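Long-range contacts in mercuric reductase (Metallosphaera sedula, PDB 4YWO), which probably uses NADPH, with FAD as cofactor, to reduce mercuric ion to elemental mercury: residues A[15-20]-A[37-42]; A[41-46]-A[111-116]. All blocks are in the same frame, centred on the assembly; numbering follows the deposited sequence.

Contact 1 (A[15-20]-A[37-42]); sequences MHKLAI and LGVKPV
V42 sets its CG2 methyl over one face of the H16 imidazole. The carbon lies 3.4 Å from the centroid of the H16 ring, only 11° off the ring normal. This is a CH-pi contact. V42 CG2 sits beside its own backbone N, which brings this branch up to the ring. The valine side chain stands across the imidazole.

Two backbone hydrogen bonds also join the segments. V42 N donates to L18 O at 2.9 Å. V42 O in turn accepts from I20 N at 2.8 Å. V42 is thus gripped through both its N and its O, as expected for a parallel bridge with A19.

The side chain of I20 can be followed outward. Its CB lies 3.8 Å from V42 O. Its CG1 passes the same oxygen a little further off. CG1 is anti to the carbonyl carbon of I20 (chi1 -60°). The chain then stays extended at chi2 (158°), and CD1 runs alongside the proline ring, 3.7 Å from P41 CB. From the L18 side, L18 CD2 reaches P41 CB obliquely at 4.1 Å. Towards the surface, K17 CD rests on V39 CG2 at 3.9 Å, while the rest of the lysine turns off from V39. A water also ties the backbones, accepting from L18 N and donating to K40 O.

Helix 25-36 connects the segments and covers L18, I20 and P41 with A30, A34 and N35. It ends in a Schellman motif with G38 at C-prime. Strand 16-21, helix 25-36 and strand 42-45 make the beta-alpha-beta crossover that opens the FAD-binding Rossmann-type fold of this family.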
ATOM      1  N   MET A  15     -35.098 -26.512  20.307  1.00 29.77           N
ATOM      2  CA  MET A  15     -34.795 -25.508  19.304  1.00 29.47           C
ATOM      3  C   MET A  15     -33.342 -25.749  18.822  1.00 28.65           C
ATOM      4  O   MET A  15     -32.536 -26.320  19.532  1.00 28.63           O
ATOM      5  CB  MET A  15     -34.766 -24.132  19.988  1.00 31.12           C
ATOM      6  CG  MET A  15     -36.041 -23.767  20.585  1.00 34.40           C
ATOM      7  SD  MET A  15     -36.104 -22.018  20.838  1.00 33.53           S
ATOM      8  CE  MET A  15     -37.731 -21.864  21.616  1.00 39.99           C
ATOM      9  N   HIS A  16     -33.036 -25.359  17.608  1.00 25.86           N
ATOM     10  CA  HIS A  16     -31.631 -25.209  17.217  1.00 24.00           C
ATOM     11  C   HIS A  16     -30.872 -24.230  18.147  1.00 21.22           C
ATOM     12  O   HIS A  16     -31.400 -23.233  18.617  1.00 21.06           O
ATOM     13  CB  HIS A  16     -31.587 -24.682  15.783  1.00 21.69           C
ATOM     14  CG  HIS A  16     -32.160 -25.602  14.809  1.00 24.01           C
ATOM     15  ND1 HIS A  16     -31.495 -26.709  14.334  1.00 28.41           N
ATOM     16  CD2 HIS A  16     -33.358 -25.588  14.193  1.00 28.73           C
ATOM     17  CE1 HIS A  16     -32.261 -27.340  13.460  1.00 28.96           C
ATOM     18  NE2 HIS A  16     -33.397 -26.682  13.359  1.00 30.65           N
ATOM     19  N   LYS A  17     -29.547 -24.368  18.282  1.00 21.85           N
ATOM     20  CA  LYS A  17     -28.808 -23.416  19.042  1.00 22.12           C
ATOM     21  C   LYS A  17     -28.659 -22.039  18.362  1.00 19.40           C
ATOM     22  O   LYS A  17     -28.664 -21.044  19.023  1.00 23.83           O
ATOM     23  CB  LYS A  17     -27.388 -23.962  19.278  1.00 25.77           C
ATOM     24  CG  LYS A  17     -27.364 -25.212  20.197  1.00 32.84           C
ATOM     25  CD  LYS A  17     -25.909 -25.578  20.449  1.00 38.76           C
ATOM     26  CE  LYS A  17     -25.761 -27.014  20.850  1.00 49.17           C
ATOM     27  NZ  LYS A  17     -26.326 -27.085  22.215  1.00 49.36           N
ATOM     28  N   LEU A  18     -28.574 -22.071  17.038  1.00 18.47           N
ATOM     29  CA  LEU A  18     -28.362 -20.855  16.265  1.00 18.45           C
ATOM     30  C   LEU A  18     -28.884 -20.958  14.862  1.00 16.56           C
ATOM     31  O   LEU A  18     -28.604 -21.930  14.117  1.00 18.40           O
ATOM     32  CB  LEU A  18     -26.862 -20.513  16.207  1.00 18.17           C
ATOM     33  CG  LEU A  18     -26.469 -19.325  15.316  1.00 21.07           C
ATOM     34  CD1 LEU A  18     -26.883 -18.115  16.038  1.00 21.71           C
ATOM     35  CD2 LEU A  18     -24.928 -19.219  15.143  1.00 22.40           C
ATOM     36  N   ALA A  19     -29.611 -19.913  14.470  1.00 15.56           N
ATOM     37  CA  ALA A  19     -30.010 -19.733  13.085  1.00 15.44           C
ATOM     38  C   ALA A  19     -29.463 -18.404  12.576  1.00 16.63           C
ATOM     39  O   ALA A  19     -29.602 -17.370  13.248  1.00 17.17           O
ATOM     40  CB  ALA A  19     -31.526 -19.738  12.899  1.00 16.12           C
ATOM     41  N   ILE A  20     -28.928 -18.462  11.348  1.00 15.89           N
ATOM     42  CA  ILE A  20     -28.378 -17.299  10.673  1.00 16.41           C
ATOM     43  C   ILE A  20     -29.166 -16.974   9.476  1.00 14.81           C
ATOM     44  O   ILE A  20     -29.381 -17.880   8.638  1.00 16.54           O
ATOM     45  CB  ILE A  20     -26.886 -17.589  10.212  1.00 15.66           C
ATOM     46  CG1 ILE A  20     -26.039 -17.908  11.395  1.00 16.31           C
ATOM     47  CG2 ILE A  20     -26.301 -16.384   9.454  1.00 16.68           C
ATOM     48  CD1 ILE A  20     -24.782 -18.700  11.054  1.00 18.17           C
ATOM     49  N   LEU A  37     -16.848 -22.270  17.580  1.00 30.29           N
ATOM     50  CA  LEU A  37     -17.329 -22.395  18.938  1.00 29.68           C
ATOM     51  C   LEU A  37     -18.084 -23.680  19.134  1.00 32.19           C
ATOM     52  O   LEU A  37     -18.815 -23.830  20.146  1.00 35.65           O
ATOM     53  CB  LEU A  37     -18.255 -21.206  19.223  1.00 30.56           C
ATOM     54  CG  LEU A  37     -17.509 -19.900  19.092  1.00 30.31           C
ATOM     55  CD1 LEU A  37     -18.423 -18.665  19.227  1.00 28.99           C
ATOM     56  CD2 LEU A  37     -16.309 -19.950  20.069  1.00 33.43           C
ATOM     57  N   GLY A  38     -18.034 -24.598  18.173  1.00 31.05           N
ATOM     58  CA  GLY A  38     -18.587 -25.932  18.392  1.00 31.35           C
ATOM     59  C   GLY A  38     -20.079 -26.094  18.123  1.00 33.36           C
ATOM     60  O   GLY A  38     -20.709 -27.009  18.587  1.00 33.53           O
ATOM     61  N   VAL A  39     -20.659 -25.186  17.353  1.00 30.55           N
ATOM     62  CA  VAL A  39     -22.072 -25.214  17.022  1.00 28.49           C
ATOM     63  C   VAL A  39     -22.288 -25.383  15.509  1.00 28.37           C
ATOM     64  O   VAL A  39     -21.673 -24.688  14.694  1.00 30.88           O
ATOM     65  CB  VAL A  39     -22.740 -23.855  17.508  1.00 28.34           C
ATOM     66  CG1 VAL A  39     -24.140 -23.706  16.938  1.00 27.65           C
ATOM     67  CG2 VAL A  39     -22.748 -23.751  19.050  1.00 31.51           C
ATOM     68  N   LYS A  40     -23.198 -26.253  15.148  1.00 26.34           N
ATOM     69  CA  LYS A  40     -23.661 -26.433  13.811  1.00 27.37           C
ATOM     70  C   LYS A  40     -24.902 -25.537  13.600  1.00 29.29           C
ATOM     71  O   LYS A  40     -26.011 -25.835  14.047  1.00 27.10           O
ATOM     72  CB  LYS A  40     -24.025 -27.861  13.537  1.00 27.79           C
ATOM     73  CG  LYS A  40     -24.414 -28.096  12.104  1.00 30.58           C
ATOM     74  CD  LYS A  40     -25.020 -29.472  11.985  1.00 33.29           C
ATOM     75  CE  LYS A  40     -25.612 -29.670  10.628  1.00 36.25           C
ATOM     76  NZ  LYS A  40     -25.966 -31.108  10.511  1.00 40.34           N
ATOM     77  N   PRO A  41     -24.722 -24.420  12.875  1.00 22.37           N
ATOM     78  CA  PRO A  41     -25.873 -23.550  12.725  1.00 21.96           C
ATOM     79  C   PRO A  41     -26.767 -23.918  11.626  1.00 20.73           C
ATOM     80  O   PRO A  41     -26.384 -24.648  10.694  1.00 24.93           O
ATOM     81  CB  PRO A  41     -25.224 -22.174  12.374  1.00 22.45           C
ATOM     82  CG  PRO A  41     -23.915 -22.529  11.720  1.00 23.28           C
ATOM     83  CD  PRO A  41     -23.493 -23.906  12.254  1.00 24.07           C
ATOM     84  N   VAL A  42     -27.984 -23.373  11.631  1.00 19.95           N
ATOM     85  CA  VAL A  42     -28.831 -23.442  10.495  1.00 19.05           C
ATOM     86  C   VAL A  42     -28.548 -22.117   9.749  1.00 20.21           C
ATOM     87  O   VAL A  42     -28.521 -21.059  10.362  1.00 22.86           O
ATOM     88  CB  VAL A  42     -30.323 -23.476  10.884  1.00 23.04           C
ATOM     89  CG1 VAL A  42     -31.146 -23.507   9.633  1.00 25.91           C
ATOM     90  CG2 VAL A  42     -30.625 -24.656  11.778  1.00 27.73           C
TER
HETATM   91  O   HOH W   1     -28.014 -24.659  15.470  1.00 25.24           O

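Contact 2 (A[41-46]-A[111-116]); sequences PVLIGK and YDVELI. With FAD (flavin-adenine dinucleotide), chain B.
L43 lies between E114 and I116 in a parallel ladder. L43 N donates to E114 O at 2.9 Å, and L43 O accepts from I116 N at 2.8 Å. On one side of these rungs E114 N donates to P41 O at 3.0 Å. The last rung, G45 N to I116 O, is longer at 3.1 Å. The strand axes run 18° from parallel. Each of the four accepting carbonyls also takes a CA-H...O contact, as I44 CA to I116 O.

The apolar contacts fall on two faces of the sheet. On the face of L43 and L115, V113 CG2 packs obliquely against L43 CB at 3.5 Å. With V113 CG1 between the backbone N and carbonyl carbon (chi1 56°), CG2 falls anti to N, against L43. L43 and L115 lie side by side and meet through CD2 and CD1. On the face of V42, I44 and I116, I116 CD1 reaches V42 CG1 at 3.7 Å.

One polar atom meets a methyl: the carboxylate OE1 of E114 lies against V42 CG2.

Ligand contacts come at the strand end. G45 CA lies 3.5 Å from FAD N3A. K46 CE lies 3.8 Å from FAD C5A, so lysine methylenes lie by the adenine. The modelled approach of K46 O to the ribose O2B is too short to be reliable.

Strand 114-117 is an outermost strand, within this chain, of the parallel sheet of the Rossmann-type FAD-binding domain. V128 and V130 lie against I44, and V130 also against I116. The ladder is thus held by backbone polarity and the faces by apolar packing. Apart from E114 at the margin, charge is kept to the ends, where D112 is exposed and K46 takes part in FAD binding.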
ATOM      1  N   PRO A  41     -24.722 -24.420  12.875  1.00 22.37           N
ATOM      2  CA  PRO A  41     -25.873 -23.550  12.725  1.00 21.96           C
ATOM      3  C   PRO A  41     -26.767 -23.918  11.626  1.00 20.73           C
ATOM      4  O   PRO A  41     -26.384 -24.648  10.694  1.00 24.93           O
ATOM      5  CB  PRO A  41     -25.224 -22.174  12.374  1.00 22.45           C
ATOM      6  CG  PRO A  41     -23.915 -22.529  11.720  1.00 23.28           C
ATOM      7  CD  PRO A  41     -23.493 -23.906  12.254  1.00 24.07           C
ATOM      8  N   VAL A  42     -27.984 -23.373  11.631  1.00 19.95           N
ATOM      9  CA  VAL A  42     -28.831 -23.442  10.495  1.00 19.05           C
ATOM     10  C   VAL A  42     -28.548 -22.117   9.749  1.00 20.21           C
ATOM     11  O   VAL A  42     -28.521 -21.059  10.362  1.00 22.86           O
ATOM     12  CB  VAL A  42     -30.323 -23.476  10.884  1.00 23.04           C
ATOM     13  CG1 VAL A  42     -31.146 -23.507   9.633  1.00 25.91           C
ATOM     14  CG2 VAL A  42     -30.625 -24.656  11.778  1.00 27.73           C
ATOM     15  N   LEU A  43     -28.320 -22.201   8.460  1.00 18.77           N
ATOM     16  CA  LEU A  43     -28.005 -21.012   7.619  1.00 18.87           C
ATOM     17  C   LEU A  43     -29.054 -20.918   6.548  1.00 22.60           C
ATOM     18  O   LEU A  43     -29.268 -21.892   5.738  1.00 21.49           O
ATOM     19  CB  LEU A  43     -26.602 -21.200   6.999  1.00 19.83           C
ATOM     20  CG  LEU A  43     -26.161 -20.094   6.022  1.00 20.75           C
ATOM     21  CD1 LEU A  43     -26.036 -18.789   6.731  1.00 20.87           C
ATOM     22  CD2 LEU A  43     -24.808 -20.493   5.451  1.00 21.70           C
ATOM     23  N   ILE A  44     -29.820 -19.817   6.562  1.00 18.03           N
ATOM     24  CA  ILE A  44     -30.910 -19.679   5.668  1.00 20.23           C
ATOM     25  C   ILE A  44     -30.674 -18.524   4.755  1.00 20.94           C
ATOM     26  O   ILE A  44     -30.448 -17.437   5.249  1.00 24.53           O
ATOM     27  CB  ILE A  44     -32.208 -19.405   6.470  1.00 20.66           C
ATOM     28  CG1 ILE A  44     -32.426 -20.444   7.512  1.00 21.05           C
ATOM     29  CG2 ILE A  44     -33.445 -19.322   5.510  1.00 22.73           C
ATOM     30  CD1 ILE A  44     -33.471 -20.211   8.602  1.00 24.59           C
ATOM     31  N   GLY A  45     -30.739 -18.675   3.436  1.00 19.62           N
ATOM     32  CA  GLY A  45     -30.569 -17.608   2.558  1.00 19.51           C
ATOM     33  C   GLY A  45     -31.335 -17.756   1.264  1.00 21.05           C
ATOM     34  O   GLY A  45     -31.776 -18.862   0.914  1.00 22.26           O
ATOM     35  N   LYS A  46     -31.489 -16.671   0.565  1.00 21.18           N
ATOM     36  CA  LYS A  46     -31.987 -16.846  -0.784  1.00 28.19           C
ATOM     37  C   LYS A  46     -31.105 -16.151  -1.744  1.00 29.68           C
ATOM     38  O   LYS A  46     -30.316 -15.326  -1.349  1.00 28.86           O
ATOM     39  CB  LYS A  46     -33.396 -16.375  -0.807  1.00 30.55           C
ATOM     40  CG  LYS A  46     -33.498 -14.915  -0.621  1.00 28.89           C
ATOM     41  CD  LYS A  46     -34.931 -14.567  -0.530  1.00 37.34           C
ATOM     42  CE  LYS A  46     -35.035 -13.189  -0.023  1.00 34.89           C
ATOM     43  NZ  LYS A  46     -34.977 -12.316  -1.188  1.00 43.17           N
ATOM     44  N   TYR A 111     -17.279 -26.741   6.246  1.00 33.11           N
ATOM     45  CA  TYR A 111     -17.774 -26.449   7.573  1.00 31.29           C
ATOM     46  C   TYR A 111     -19.065 -27.222   7.761  1.00 25.71           C
ATOM     47  O   TYR A 111     -19.637 -27.767   6.838  1.00 33.87           O
ATOM     48  CB  TYR A 111     -17.999 -24.951   7.740  1.00 30.99           C
ATOM     49  CG  TYR A 111     -16.772 -24.169   7.869  1.00 33.08           C
ATOM     50  CD1 TYR A 111     -16.089 -24.113   9.084  1.00 28.21           C
ATOM     51  CD2 TYR A 111     -16.227 -23.532   6.790  1.00 32.27           C
ATOM     52  CE1 TYR A 111     -14.973 -23.410   9.227  1.00 32.53           C
ATOM     53  CE2 TYR A 111     -15.066 -22.805   6.922  1.00 31.63           C
ATOM     54  CZ  TYR A 111     -14.438 -22.778   8.121  1.00 28.23           C
ATOM     55  OH  TYR A 111     -13.320 -22.102   8.326  1.00 35.16           O
ATOM     56  N   ASP A 112     -19.538 -27.291   9.012  1.00 28.51           N
ATOM     57  CA  ASP A 112     -20.709 -28.085   9.334  1.00 29.00           C
ATOM     58  C   ASP A 112     -21.958 -27.063   9.444  1.00 25.26           C
ATOM     59  O   ASP A 112     -21.911 -26.161  10.215  1.00 28.20           O
ATOM     60  CB  ASP A 112     -20.441 -28.723  10.714  1.00 37.10           C
ATOM     61  CG  ASP A 112     -21.427 -29.774  11.083  1.00 43.33           C
ATOM     62  OD1 ASP A 112     -22.006 -30.433  10.192  1.00 54.12           O
ATOM     63  OD2 ASP A 112     -21.628 -29.957  12.309  1.00 57.55           O
ATOM     64  N   VAL A 113     -23.005 -27.328   8.734  1.00 25.95           N
ATOM     65  CA  VAL A 113     -24.115 -26.341   8.572  1.00 27.64           C
ATOM     66  C   VAL A 113     -25.324 -26.998   7.991  1.00 26.73           C
ATOM     67  O   VAL A 113     -25.221 -27.870   7.158  1.00 30.51           O
ATOM     68  CB  VAL A 113     -23.634 -25.179   7.659  1.00 27.57           C
ATOM     69  CG1 VAL A 113     -23.142 -25.670   6.316  1.00 30.10           C
ATOM     70  CG2 VAL A 113     -24.782 -24.182   7.345  1.00 26.34           C
ATOM     71  N   GLU A 114     -26.513 -26.640   8.442  1.00 26.39           N
ATOM     72  CA  GLU A 114     -27.688 -27.050   7.787  1.00 26.69           C
ATOM     73  C   GLU A 114     -28.129 -25.885   6.935  1.00 26.42           C
ATOM     74  O   GLU A 114     -28.585 -24.878   7.473  1.00 24.99           O
ATOM     75  CB  GLU A 114     -28.758 -27.358   8.844  1.00 30.37           C
ATOM     76  CG  GLU A 114     -30.163 -27.566   8.334  1.00 33.25           C
ATOM     77  CD  GLU A 114     -31.074 -28.007   9.476  1.00 38.86           C
ATOM     78  OE1 GLU A 114     -30.564 -28.261  10.580  1.00 40.31           O
ATOM     79  OE2 GLU A 114     -32.292 -28.083   9.289  1.00 38.57           O
ATOM     80  N   LEU A 115     -27.960 -26.017   5.640  1.00 23.48           N
ATOM     81  CA  LEU A 115     -28.296 -24.964   4.727  1.00 25.51           C
ATOM     82  C   LEU A 115     -29.767 -25.085   4.267  1.00 25.43           C
ATOM     83  O   LEU A 115     -30.206 -26.107   3.779  1.00 25.81           O
ATOM     84  CB  LEU A 115     -27.395 -25.037   3.536  1.00 26.70           C
ATOM     85  CG  LEU A 115     -27.589 -24.048   2.441  1.00 26.94           C
ATOM     86  CD1 LEU A 115     -27.204 -22.670   2.899  1.00 31.64           C
ATOM     87  CD2 LEU A 115     -26.766 -24.475   1.245  1.00 31.81           C
ATOM     88  N   ILE A 116     -30.501 -23.993   4.316  1.00 22.49           N
ATOM     89  CA  ILE A 116     -31.844 -23.900   3.733  1.00 23.90           C
ATOM     90  C   ILE A 116     -31.954 -22.765   2.789  1.00 24.66           C
ATOM     91  O   ILE A 116     -31.542 -21.656   3.149  1.00 26.15           O
ATOM     92  CB  ILE A 116     -32.863 -23.755   4.864  1.00 25.10           C
ATOM     93  CG1 ILE A 116     -32.735 -24.873   5.899  1.00 27.54           C
ATOM     94  CG2 ILE A 116     -34.296 -23.585   4.266  1.00 27.65           C
ATOM     95  CD1 ILE A 116     -33.584 -24.658   7.102  1.00 32.66           C
TER
HETATM   96  PA  FAD B 501     -25.577  -9.418   1.837  1.00 17.78           P
HETATM   97  O1A FAD B 501     -24.304 -10.058   1.337  1.00 19.64           O
HETATM   98  O2A FAD B 501     -26.545  -8.800   0.857  1.00 18.26           O
HETATM   99  O5B FAD B 501     -26.376 -10.505   2.717  1.00 17.74           O
HETATM  100  C5B FAD B 501     -27.758 -10.757   2.474  1.00 17.11           C
HETATM  101  C4B FAD B 501     -27.926 -12.167   1.920  1.00 17.73           C
HETATM  102  O4B FAD B 501     -28.886 -12.882   2.704  1.00 19.23           O
HETATM  103  C3B FAD B 501     -28.423 -12.139   0.484  1.00 20.09           C
HETATM  104  O3B FAD B 501     -27.480 -12.786  -0.375  1.00 25.99           O
HETATM  105  C2B FAD B 501     -29.737 -12.895   0.476  1.00 19.08           C
HETATM  106  O2B FAD B 501     -29.643 -14.030  -0.390  1.00 23.94           O
HETATM  107  C1B FAD B 501     -29.978 -13.348   1.906  1.00 18.32           C
HETATM  108  N9A FAD B 501     -31.249 -12.768   2.408  1.00 17.10           N
HETATM  109  C8A FAD B 501     -31.588 -11.467   2.372  1.00 16.71           C
HETATM  110  N7A FAD B 501     -32.818 -11.265   2.911  1.00 19.54           N
HETATM  111  C5A FAD B 501     -33.287 -12.464   3.306  1.00 17.10           C
HETATM  112  C6A FAD B 501     -34.522 -12.967   3.952  1.00 17.35           C
HETATM  113  N6A FAD B 501     -35.527 -12.126   4.293  1.00 20.32           N
HETATM  114  N1A FAD B 501     -34.611 -14.295   4.190  1.00 18.49           N
HETATM  115  C2A FAD B 501     -33.618 -15.142   3.856  1.00 19.44           C
HETATM  116  N3A FAD B 501     -32.472 -14.754   3.268  1.00 19.50           N
HETATM  117  C4A FAD B 501     -32.249 -13.451   2.972  1.00 17.83           C
HETATM  118  N1  FAD B 501     -17.662  -3.088   0.093  1.00 16.17           N
HETATM  119  C2  FAD B 501     -16.317  -3.042   0.269  1.00 19.73           C
HETATM  120  O2  FAD B 501     -15.857  -3.187   1.422  1.00 18.81           O
HETATM  121  N3  FAD B 501     -15.458  -2.846  -0.748  1.00 18.22           N
HETATM  122  C4  FAD B 501     -15.871  -2.682  -2.010  1.00 22.99           C
HETATM  123  O4  FAD B 501     -15.047  -2.502  -2.934  1.00 24.59           O
HETATM  124  C4X FAD B 501     -17.327  -2.719  -2.288  1.00 19.87           C
HETATM  125  N5  FAD B 501     -17.824  -2.562  -3.535  1.00 19.22           N
HETATM  126  C5X FAD B 501     -19.159  -2.601  -3.757  1.00 17.24           C
HETATM  127  C6  FAD B 501     -19.647  -2.437  -5.048  1.00 16.55           C
HETATM  128  C7  FAD B 501     -21.017  -2.475  -5.285  1.00 17.65           C
HETATM  129  C7M FAD B 501     -21.544  -2.297  -6.685  1.00 18.69           C
HETATM  130  C8  FAD B 501     -21.962  -2.692  -4.158  1.00 18.79           C
HETATM  131  C8M FAD B 501     -23.445  -2.733  -4.418  1.00 18.68           C
HETATM  132  C9  FAD B 501     -21.479  -2.856  -2.866  1.00 16.81           C
HETATM  133  C9A FAD B 501     -20.110  -2.818  -2.629  1.00 17.00           C
HETATM  134  N10 FAD B 501     -19.610  -2.984  -1.322  1.00 16.62           N
HETATM  135  C10 FAD B 501     -18.217  -2.938  -1.127  1.00 17.59           C
HETATM  136  C1' FAD B 501     -20.519  -3.199  -0.193  1.00 16.27           C
HETATM  137  C2' FAD B 501     -20.515  -4.674   0.188  1.00 18.32           C
HETATM  138  O2' FAD B 501     -20.764  -5.469  -0.976  1.00 21.07           O
HETATM  139  C3' FAD B 501     -21.577  -4.969   1.241  1.00 20.35           C
HETATM  140  O3' FAD B 501     -21.425  -4.063   2.339  1.00 21.49           O
HETATM  141  C4' FAD B 501     -21.463  -6.402   1.745  1.00 20.13           C
HETATM  142  O4' FAD B 501     -21.803  -7.308   0.691  1.00 23.83           O
HETATM  143  C5' FAD B 501     -22.385  -6.638   2.936  1.00 18.28           C
HETATM  144  O5' FAD B 501     -22.687  -8.028   3.035  1.00 17.38           O
HETATM  145  P   FAD B 501     -23.935  -8.531   3.919  1.00 15.20           P
HETATM  146  O1P FAD B 501     -23.781 -10.016   4.149  1.00 14.88           O
HETATM  147  O2P FAD B 501     -24.088  -7.599   5.096  1.00 14.52           O
HETATM  148  O3P FAD B 501     -25.183  -8.302   2.929  1.00 15.00           O

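Contacts 1 and 2 lie side by side in the parallel sheet of the FAD-binding domain, their centres about 9 Å apart. They share P41 and V42. Strand 42-45 is the middle one, with 16-21 on one side and 114-117, an outermost strand within the chain, on the other. I44 N probably bonds to I20 O at 2.9 Å, which carries the ladder of contact 1 onward. H16 CE1 comes within 3.5 Å of E114 OE1, and I20 CG2 packs on L43 CD1 at 3.6 Å. The I20 side chain stays about 8 Å from the bound FAD, so contact 1 does not touch it, whereas contact 2 reaches it directly through I44, G45 and K46.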